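Local coordinates for protein pullulanase (Klebsiella oxytoca, PDB 2YOC) that hydrolyses alpha-1,6-glucosidic linkages in pullulan and in branched alpha-glucans, and is exported by a type 2 secretion system, at residues E571-I576 and T655-D660; S649-T654 and W679-A684; L1018-I1023 and N1034-A1039. One frame throughout, in Å; residues are numbered along the deposited sequence.

Contact 1 (E571-I576 and T655-D660)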
loop_
_atom_site.group_PDB
_atom_site.type_symbol
_atom_site.label_atom_id
_atom_site.label_comp_id
_atom_site.label_asym_id
_atom_site.label_seq_id
_atom_site.Cartn_x
_atom_site.Cartn_y
_atom_site.Cartn_z
ATOM N N GLU B 571 -14.702 33.307 -46.005
ATOM C CA GLU B 571 -13.678 33.856 -45.113
ATOM C C GLU B 571 -13.047 32.814 -44.190
ATOM O O GLU B 571 -11.817 32.759 -44.092
ATOM C CB GLU B 571 -14.227 35.035 -44.311
ATOM C CG GLU B 571 -14.600 36.216 -45.186
ATOM C CD GLU B 571 -14.710 37.569 -44.512
ATOM O OE1 GLU B 571 -14.495 37.674 -43.279
ATOM O OE2 GLU B 571 -14.954 38.544 -45.257
ATOM N N PHE B 572 -13.884 31.984 -43.524
ATOM C CA PHE B 572 -13.448 30.896 -42.638
ATOM C C PHE B 572 -12.540 29.949 -43.431
ATOM O O PHE B 572 -11.417 29.688 -43.012
ATOM C CB PHE B 572 -14.665 30.126 -42.136
ATOM C CG PHE B 572 -14.385 29.123 -41.058
ATOM C CD1 PHE B 572 -13.781 27.910 -41.353
ATOM C CD2 PHE B 572 -14.788 29.356 -39.758
ATOM C CE1 PHE B 572 -13.551 26.965 -40.355
ATOM C CE2 PHE B 572 -14.589 28.396 -38.770
ATOM C CZ PHE B 572 -13.958 27.213 -39.069
ATOM N N ARG B 573 -13.027 29.455 -44.595
ATOM C CA ARG B 573 -12.278 28.590 -45.501
ATOM C C ARG B 573 -10.950 29.247 -45.877
ATOM O O ARG B 573 -9.903 28.612 -45.748
ATOM C CB ARG B 573 -13.112 28.252 -46.734
ATOM C CG ARG B 573 -14.097 27.129 -46.473
ATOM C CD ARG B 573 -15.039 26.943 -47.642
ATOM N NE ARG B 573 -15.706 25.640 -47.631
ATOM C CZ ARG B 573 -16.723 25.327 -48.419
ATOM N NH1 ARG B 573 -17.200 26.216 -49.279
ATOM N NH2 ARG B 573 -17.282 24.127 -48.347
ATOM N N THR B 574 -10.983 30.552 -46.208
ATOM C CA THR B 574 -9.788 31.324 -46.502
ATOM C C THR B 574 -8.796 31.233 -45.353
ATOM O O THR B 574 -7.610 31.030 -45.612
ATOM C CB THR B 574 -10.110 32.758 -46.869
ATOM O OG1 THR B 574 -11.098 32.774 -47.920
ATOM C CG2 THR B 574 -8.850 33.528 -47.287
HETATM N N MSE B 575 -9.278 31.337 -44.088
HETATM C CA MSE B 575 -8.404 31.195 -42.919
HETATM C C MSE B 575 -7.823 29.772 -42.861
HETATM O O MSE B 575 -6.619 29.640 -42.621
HETATM C CB MSE B 575 -9.135 31.521 -41.633
HETATM C CG MSE B 575 -8.266 31.378 -40.413
HETATM SE SE MSE B 575 -9.320 31.330 -38.798
HETATM C CE MSE B 575 -10.621 29.855 -39.355
ATOM N N ILE B 576 -8.649 28.724 -43.131
ATOM C CA ILE B 576 -8.162 27.355 -43.124
ATOM C C ILE B 576 -7.045 27.201 -44.154
ATOM O O ILE B 576 -5.951 26.745 -43.797
ATOM C CB ILE B 576 -9.284 26.274 -43.256
ATOM C CG1 ILE B 576 -10.371 26.391 -42.135
ATOM C CG2 ILE B 576 -8.697 24.859 -43.343
ATOM C CD1 ILE B 576 -9.888 26.136 -40.648
ATOM N N THR B 655 -15.668 17.467 -43.992
ATOM C CA THR B 655 -15.506 17.643 -45.447
ATOM C C THR B 655 -15.709 18.998 -46.049
ATOM O O THR B 655 -15.023 19.322 -47.031
ATOM C CB THR B 655 -16.168 16.584 -46.333
ATOM O OG1 THR B 655 -17.483 16.275 -45.883
ATOM C CG2 THR B 655 -15.291 15.372 -46.525
ATOM N N ASP B 656 -16.654 19.776 -45.544
ATOM C CA ASP B 656 -16.866 21.072 -46.165
ATOM C C ASP B 656 -15.883 22.128 -45.651
ATOM O O ASP B 656 -15.442 22.995 -46.409
ATOM C CB ASP B 656 -18.336 21.464 -46.075
ATOM C CG ASP B 656 -19.244 20.373 -46.657
ATOM O OD1 ASP B 656 -19.012 19.952 -47.824
ATOM O OD2 ASP B 656 -20.183 19.941 -45.952
ATOM N N TYR B 657 -15.449 21.973 -44.400
ATOM C CA TYR B 657 -14.499 22.903 -43.786
ATOM C C TYR B 657 -13.073 22.416 -43.668
ATOM O O TYR B 657 -12.172 23.220 -43.389
ATOM C CB TYR B 657 -15.040 23.472 -42.481
ATOM C CG TYR B 657 -16.199 24.392 -42.767
ATOM C CD1 TYR B 657 -15.988 25.667 -43.281
ATOM C CD2 TYR B 657 -17.512 23.962 -42.607
ATOM C CE1 TYR B 657 -17.052 26.530 -43.521
ATOM C CE2 TYR B 657 -18.584 24.808 -42.873
ATOM C CZ TYR B 657 -18.349 26.097 -43.316
ATOM O OH TYR B 657 -19.400 26.952 -43.544
ATOM N N LYS B 658 -12.849 21.107 -43.946
ATOM C CA LYS B 658 -11.522 20.504 -43.956
ATOM C C LYS B 658 -10.786 20.692 -42.626
ATOM O O LYS B 658 -9.645 21.175 -42.584
ATOM C CB LYS B 658 -10.716 20.968 -45.192
ATOM C CG LYS B 658 -11.244 20.362 -46.487
ATOM C CD LYS B 658 -10.441 20.755 -47.705
ATOM C CE LYS B 658 -11.005 20.000 -48.879
ATOM N NZ LYS B 658 -10.117 20.031 -50.061
ATOM N N ILE B 659 -11.481 20.322 -41.532
ATOM C CA ILE B 659 -10.950 20.365 -40.165
ATOM C C ILE B 659 -10.251 19.001 -39.929
ATOM O O ILE B 659 -10.741 17.960 -40.432
ATOM C CB ILE B 659 -12.108 20.681 -39.180
ATOM C CG1 ILE B 659 -12.657 22.108 -39.413
ATOM C CG2 ILE B 659 -11.734 20.452 -37.722
ATOM C CD1 ILE B 659 -11.769 23.351 -38.938
ATOM N N ASP B 660 -9.088 19.013 -39.242
ATOM C CA ASP B 660 -8.314 17.787 -39.034
ATOM C C ASP B 660 -8.582 17.052 -37.741
ATOM O O ASP B 660 -8.322 15.847 -37.662
ATOM C CB ASP B 660 -6.806 18.055 -39.186
ATOM C CG ASP B 660 -6.457 18.810 -40.449
ATOM O OD1 ASP B 660 -6.770 18.292 -41.560
ATOM O OD2 ASP B 660 -5.938 19.950 -40.332
#
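Arg573 reaches from helix 567-582 to the backbone of Asp656, in the loop that leads from helix 640-655 into strand 661-664 of the (beta/alpha)8 barrel. Its CB bond runs past the loop rather than at it, and the first torsion (chi1 -81°) sets CG beside the backbone N. There Arg573 CG meets Tyr657 CD1 at 4.0 Å. The chain then stays extended: Arg573 CD passes 4.2 Å from Asp656 O, and the guanidinium arrives side-on, presenting two nitrogens to that single oxygen. Arg573 NE and Arg573 NH2 each lie 2.9 Å from Asp656 O, and sharing one oxygen bends both N-H bonds, to angles near 146°. The carbonyl oxygen sits almost in the guanidinium plane, while both donors come from the same face of the carbonyl's own plane. NH2 bonds in addition to Leu384 O and NH1 to Leu389 O.

The neighbouring helix residues supply the apolar part. The rings of Phe572 and Tyr657 touch through their CD1 atoms at 3.7 Å, their planes 69° apart, an oblique pair. Met575, a selenomethionine here, lays CE over the centre of one Phe572 face. One turn on from Phe572, Ile576 places CD1 3.8 Å from Ile659 CD1, and its CG2 lies near the carbonyl oxygens of Tyr657 and Lys658. Lys658, with its positive phi, is where the loop leaves helical geometry, and Lys658 O accepts a bond from Lys580 NZ.

The chemistry is lopsided: a cation is bound largely by uncharged carbonyl oxygens, with Asp656 OD1 near but short of a salt bridge. Arg573 thus ties helix 567-582 to the loop backbone at Asp656 and probably helps to fix its course; the carboxylate probably adds only a mild electrostatic pull.

Contact 2 (S649-T654 and W679-A684)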
loop_
_atom_site.group_PDB
_atom_site.type_symbol
_atom_site.label_atom_id
_atom_site.label_comp_id
_atom_site.label_asym_id
_atom_site.label_seq_id
_atom_site.Cartn_x
_atom_site.Cartn_y
_atom_site.Cartn_z
ATOM N N SER B 649 -23.241 17.283 -37.805
ATOM C CA SER B 649 -22.535 18.541 -37.667
ATOM C C SER B 649 -21.049 18.344 -37.932
ATOM O O SER B 649 -20.472 19.063 -38.740
ATOM C CB SER B 649 -22.734 19.130 -36.281
ATOM O OG SER B 649 -22.134 20.415 -36.290
ATOM N N LEU B 650 -20.443 17.338 -37.288
ATOM C CA LEU B 650 -19.027 17.044 -37.445
ATOM C C LEU B 650 -18.684 16.680 -38.890
ATOM O O LEU B 650 -17.625 17.071 -39.375
ATOM C CB LEU B 650 -18.564 15.989 -36.448
ATOM C CG LEU B 650 -18.638 16.366 -34.963
ATOM C CD1 LEU B 650 -18.826 15.137 -34.115
ATOM C CD2 LEU B 650 -17.396 17.118 -34.513
ATOM N N ALA B 651 -19.616 16.044 -39.610
ATOM C CA ALA B 651 -19.434 15.683 -41.033
ATOM C C ALA B 651 -19.146 16.930 -41.850
ATOM O O ALA B 651 -18.149 16.959 -42.559
ATOM C CB ALA B 651 -20.664 14.962 -41.571
ATOM N N VAL B 652 -19.980 17.977 -41.697
ATOM C CA VAL B 652 -19.812 19.249 -42.387
ATOM C C VAL B 652 -18.436 19.899 -42.086
ATOM O O VAL B 652 -17.708 20.254 -43.024
ATOM C CB VAL B 652 -21.000 20.184 -42.090
ATOM C CG1 VAL B 652 -20.729 21.603 -42.541
ATOM C CG2 VAL B 652 -22.277 19.663 -42.731
ATOM N N TRP B 653 -18.064 20.022 -40.801
ATOM C CA TRP B 653 -16.774 20.630 -40.466
ATOM C C TRP B 653 -15.635 19.783 -41.029
ATOM O O TRP B 653 -14.631 20.331 -41.498
ATOM C CB TRP B 653 -16.616 20.839 -38.959
ATOM C CG TRP B 653 -17.667 21.717 -38.336
ATOM C CD1 TRP B 653 -18.676 21.326 -37.505
ATOM C CD2 TRP B 653 -17.806 23.141 -38.494
ATOM N NE1 TRP B 653 -19.398 22.426 -37.087
ATOM C CE2 TRP B 653 -18.891 23.549 -37.688
ATOM C CE3 TRP B 653 -17.097 24.118 -39.215
ATOM C CZ2 TRP B 653 -19.290 24.888 -37.598
ATOM C CZ3 TRP B 653 -17.472 25.451 -39.094
ATOM C CH2 TRP B 653 -18.565 25.820 -38.314
ATOM N N THR B 654 -15.836 18.450 -41.060
ATOM C CA THR B 654 -14.867 17.512 -41.615
ATOM C C THR B 654 -14.648 17.703 -43.114
ATOM O O THR B 654 -13.537 18.113 -43.453
ATOM C CB THR B 654 -15.103 16.085 -41.132
ATOM O OG1 THR B 654 -15.200 16.117 -39.717
ATOM C CG2 THR B 654 -13.980 15.160 -41.498
ATOM N N TRP B 679 -17.278 8.986 -34.015
ATOM C CA TRP B 679 -15.956 8.786 -34.528
ATOM C C TRP B 679 -15.935 7.834 -35.737
ATOM O O TRP B 679 -15.421 8.215 -36.786
ATOM C CB TRP B 679 -15.010 8.352 -33.440
ATOM C CG TRP B 679 -13.569 8.518 -33.837
ATOM C CD1 TRP B 679 -13.011 9.567 -34.514
ATOM C CD2 TRP B 679 -12.507 7.601 -33.577
ATOM N NE1 TRP B 679 -11.679 9.336 -34.730
ATOM C CE2 TRP B 679 -11.330 8.160 -34.123
ATOM C CE3 TRP B 679 -12.433 6.371 -32.912
ATOM C CZ2 TRP B 679 -10.090 7.543 -34.001
ATOM C CZ3 TRP B 679 -11.205 5.747 -32.813
ATOM C CH2 TRP B 679 -10.049 6.337 -33.340
ATOM N N GLU B 680 -16.585 6.655 -35.633
ATOM C CA GLU B 680 -16.634 5.727 -36.752
ATOM C C GLU B 680 -17.283 6.370 -37.979
ATOM O O GLU B 680 -16.776 6.224 -39.109
ATOM C CB GLU B 680 -17.316 4.407 -36.378
ATOM C CG GLU B 680 -16.485 3.438 -35.549
ATOM C CD GLU B 680 -14.976 3.438 -35.704
ATOM O OE1 GLU B 680 -14.492 3.144 -36.820
ATOM O OE2 GLU B 680 -14.278 3.707 -34.699
ATOM N N ARG B 681 -18.342 7.150 -37.738
ATOM C CA ARG B 681 -19.069 7.858 -38.768
ATOM C C ARG B 681 -18.149 8.868 -39.457
ATOM O O ARG B 681 -17.962 8.770 -40.666
ATOM C CB ARG B 681 -20.343 8.477 -38.178
ATOM C CG ARG B 681 -20.983 9.503 -39.080
ATOM C CD ARG B 681 -22.402 9.177 -39.533
ATOM N NE ARG B 681 -23.135 10.407 -39.875
ATOM C CZ ARG B 681 -22.899 11.165 -40.947
ATOM N NH1 ARG B 681 -21.949 10.825 -41.818
ATOM N NH2 ARG B 681 -23.598 12.272 -41.150
ATOM N N ILE B 682 -17.502 9.748 -38.700
ATOM C CA ILE B 682 -16.600 10.748 -39.274
ATOM C C ILE B 682 -15.398 10.148 -40.029
ATOM O O ILE B 682 -14.954 10.716 -41.038
ATOM C CB ILE B 682 -16.200 11.801 -38.209
ATOM C CG1 ILE B 682 -17.439 12.520 -37.622
ATOM C CG2 ILE B 682 -15.189 12.812 -38.717
ATOM C CD1 ILE B 682 -18.487 13.022 -38.645
ATOM N N LYS B 683 -14.920 8.961 -39.575
ATOM C CA LYS B 683 -13.773 8.253 -40.168
ATOM C C LYS B 683 -14.017 7.883 -41.614
ATOM O O LYS B 683 -13.064 7.772 -42.390
ATOM C CB LYS B 683 -13.341 7.041 -39.326
ATOM C CG LYS B 683 -12.449 7.442 -38.160
ATOM C CD LYS B 683 -11.589 6.299 -37.721
ATOM C CE LYS B 683 -12.093 5.601 -36.486
ATOM N NZ LYS B 683 -11.593 4.206 -36.434
ATOM N N ALA B 684 -15.297 7.758 -41.993
ATOM C CA ALA B 684 -15.663 7.425 -43.355
ATOM C C ALA B 684 -15.516 8.625 -44.312
ATOM O O ALA B 684 -15.569 8.451 -45.536
ATOM C CB ALA B 684 -17.066 6.864 -43.386
#
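Ile682 packs onto Leu650, Ala651 and Thr654 in a helix-on-helix contact in the outer layer of the (beta/alpha)8 barrel. Helix 640-655 and helix 672-683 flank strand 661-664 in sequence and lie side by side outside it. Their N-to-C directions differ by 33°, and the axes of the two short segments come within 9.7 Å, with Ile682 contributing the largest single share of the buried surface.

That side chain points toward the neighbouring helix and divides its two branches between successive turns. CG1 stands beside the backbone N (chi1 -58°), which carries CD1 against the Leu650-Ala651 peptide. Ile682 CD1 is 3.7 Å from Leu650 CB and 4.1 Å from Ala651 CB. The other branch reaches one turn further along, where Ile682 CG2 meets the methyl Thr654 CG2 at 3.8 Å.

On the barrel side Leu650 and Thr654 continue onto Phe662 of strand 661-664, so the interface between the helices runs on into the strand beneath them. Ala651 also touches Leu685. Arg681, bent at its second torsion, swings NH2 to 4.0 Å from Ala651 CB, but the charge of that group is taken up by a salt bridge with Asp648, one residue ahead of the segment.

The threonine hydroxyl turns back on its own helix. Thr654 OG1 gives its proton to Leu650 O at 2.6 Å, from above the carbonyl plane, and that oxygen also accepts the helical bond from Thr654 N; Ile682 CG2 rests 3.5 Å from the same OG1.

Contact 3 (L1018-I1023 and N1034-A1039)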
loop_
_atom_site.group_PDB
_atom_site.type_symbol
_atom_site.label_atom_id
_atom_site.label_comp_id
_atom_site.label_asym_id
_atom_site.label_seq_id
_atom_site.Cartn_x
_atom_site.Cartn_y
_atom_site.Cartn_z
ATOM N N LEU B 1018 27.972 9.807 -24.920
ATOM C CA LEU B 1018 26.854 10.707 -25.151
ATOM C C LEU B 1018 27.314 12.024 -25.720
ATOM O O LEU B 1018 28.474 12.400 -25.583
ATOM C CB LEU B 1018 26.137 10.977 -23.825
ATOM C CG LEU B 1018 25.526 9.790 -23.111
ATOM C CD1 LEU B 1018 25.136 10.192 -21.721
ATOM C CD2 LEU B 1018 24.327 9.221 -23.867
ATOM N N GLN B 1019 26.406 12.735 -26.346
ATOM C CA GLN B 1019 26.655 14.057 -26.904
ATOM C C GLN B 1019 25.380 14.854 -26.764
ATOM O O GLN B 1019 24.287 14.268 -26.783
ATOM C CB GLN B 1019 27.144 14.002 -28.380
ATOM C CG GLN B 1019 26.136 13.484 -29.406
ATOM C CD GLN B 1019 26.766 13.013 -30.686
ATOM O OE1 GLN B 1019 27.985 12.865 -30.806
ATOM N NE2 GLN B 1019 25.935 12.711 -31.666
ATOM N N LEU B 1020 25.513 16.174 -26.581
ATOM C CA LEU B 1020 24.376 17.076 -26.453
ATOM C C LEU B 1020 23.748 17.223 -27.837
ATOM O O LEU B 1020 24.459 17.108 -28.834
ATOM C CB LEU B 1020 24.875 18.427 -25.933
ATOM C CG LEU B 1020 23.830 19.472 -25.579
ATOM C CD1 LEU B 1020 23.042 19.072 -24.347
ATOM C CD2 LEU B 1020 24.473 20.827 -25.394
ATOM N N SER B 1021 22.436 17.443 -27.905
ATOM C CA SER B 1021 21.767 17.610 -29.188
ATOM C C SER B 1021 22.374 18.767 -29.992
ATOM O O SER B 1021 22.668 19.842 -29.429
ATOM C CB SER B 1021 20.278 17.870 -28.997
ATOM O OG SER B 1021 19.602 17.813 -30.246
ATOM N N ALA B 1022 22.540 18.540 -31.322
ATOM C CA ALA B 1022 23.035 19.540 -32.266
ATOM C C ALA B 1022 22.160 20.787 -32.172
ATOM O O ALA B 1022 22.699 21.888 -32.186
ATOM C CB ALA B 1022 22.995 18.990 -33.674
ATOM N N ILE B 1023 20.819 20.599 -31.992
ATOM C CA ILE B 1023 19.788 21.635 -31.800
ATOM C C ILE B 1023 20.218 22.546 -30.622
ATOM O O ILE B 1023 20.263 23.777 -30.782
ATOM C CB ILE B 1023 18.365 20.981 -31.584
ATOM C CG1 ILE B 1023 17.815 20.300 -32.867
ATOM C CG2 ILE B 1023 17.327 21.983 -31.093
ATOM C CD1 ILE B 1023 18.190 18.844 -33.084
ATOM N N ASN B 1034 22.695 25.445 -21.914
ATOM C CA ASN B 1034 23.870 26.303 -21.767
ATOM C C ASN B 1034 24.599 26.024 -20.446
ATOM O O ASN B 1034 24.036 26.245 -19.360
ATOM C CB ASN B 1034 23.510 27.778 -21.907
ATOM C CG ASN B 1034 24.652 28.711 -21.556
ATOM O OD1 ASN B 1034 25.703 28.747 -22.219
ATOM N ND2 ASN B 1034 24.491 29.435 -20.457
ATOM N N GLY B 1035 25.801 25.456 -20.570
ATOM C CA GLY B 1035 26.630 25.090 -19.426
ATOM C C GLY B 1035 26.674 23.615 -19.081
ATOM O O GLY B 1035 27.399 23.231 -18.159
ATOM N N VAL B 1036 25.871 22.783 -19.784
ATOM C CA VAL B 1036 25.827 21.323 -19.605
ATOM C C VAL B 1036 27.196 20.735 -19.956
ATOM O O VAL B 1036 27.719 20.976 -21.049
ATOM C CB VAL B 1036 24.653 20.652 -20.381
ATOM C CG1 VAL B 1036 24.885 19.158 -20.611
ATOM C CG2 VAL B 1036 23.332 20.880 -19.665
ATOM N N GLN B 1037 27.785 20.002 -19.006
ATOM C CA GLN B 1037 29.101 19.405 -19.191
ATOM C C GLN B 1037 28.988 17.919 -19.403
ATOM O O GLN B 1037 28.315 17.229 -18.627
ATOM C CB GLN B 1037 30.034 19.672 -17.980
ATOM C CG GLN B 1037 29.928 21.052 -17.330
ATOM C CD GLN B 1037 30.717 22.119 -18.056
ATOM O OE1 GLN B 1037 30.543 22.365 -19.267
ATOM N NE2 GLN B 1037 31.576 22.810 -17.316
ATOM N N ILE B 1038 29.656 17.416 -20.446
ATOM C CA ILE B 1038 29.712 15.980 -20.665
ATOM C C ILE B 1038 31.176 15.602 -20.617
ATOM O O ILE B 1038 31.923 15.930 -21.541
ATOM C CB ILE B 1038 28.938 15.375 -21.893
ATOM C CG1 ILE B 1038 27.813 16.298 -22.441
ATOM C CG2 ILE B 1038 28.361 14.010 -21.533
ATOM C CD1 ILE B 1038 27.714 16.333 -23.956
ATOM N N ALA B 1039 31.606 14.999 -19.482
ATOM C CA ALA B 1039 32.985 14.562 -19.266
ATOM C C ALA B 1039 33.263 13.358 -20.112
ATOM O O ALA B 1039 32.362 12.532 -20.333
ATOM C CB ALA B 1039 33.223 14.228 -17.811
#
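Leu1020 and Ile1038 meet between two small antiparallel sheets of the C-terminal beta domain. Strand 1019-1020 is an edge strand of the five-stranded sheet, paired with strand 1050-1057, and strand 1037-1038 is an edge strand of the three-stranded sheet, paired with strand 1044-1046. What joins the two edges here is apolar side-chain packing.

Leu1020 points at the other segment. Its CG lies anti to the backbone N (chi1 -173°), and the second torsion turns the tip toward Val1036, so that Leu1020 CD1 meets Val1036 CG1 at 4.2 Å; the two side chains meet at a slant. Val1036 also has its CG1 opposite the backbone N. Val1036, just ahead of strand 1037-1038, packs on Val1044 and Leu1046 of the three-stranded sheet and on Ala1052 of the five-stranded one, so it bridges the two, while Leu1020 goes on to touch Leu1054.

Ile1038 meets the opposite backbone as well as side chains. Its first torsion, -20°, is nearly eclipsed, and the second is also far from a staggered value; at this resolution its exact conformer is doubtful. As modelled, the isoleucine stretches its delta methyl toward the strand, while Ile1038 CG2 stays back, 4.4 Å from Leu1018 CB. Ile1038 CD1 comes obliquely up to the peptide joining Gln1019 and Leu1020, 3.4 Å from Leu1020 N and 3.9 Å from Gln1019 CA.

From the N terminus, helix 567-582 comes first and is met by residues 655-660, so contact 1 closes a loop that takes in barrel strand 586-591 and helix 640-655. Before it closes, contact 2 has opened at 649-654; it closes later at 679-684, after strand 661-664. The two loops cross, and they touch where helix 640-655 ends: Ile659 N lies 3.1 Å from Trp653 O, a probable hydrogen bond. Together they tie helix 567-582, helix 640-655 with the loop after it, and helix 672-683 on one side of the barrel. Contact 3 follows in series, a short loop holding helix 1022-1027 in the C-terminal domain, its centre about 43 Å from that of contact 1.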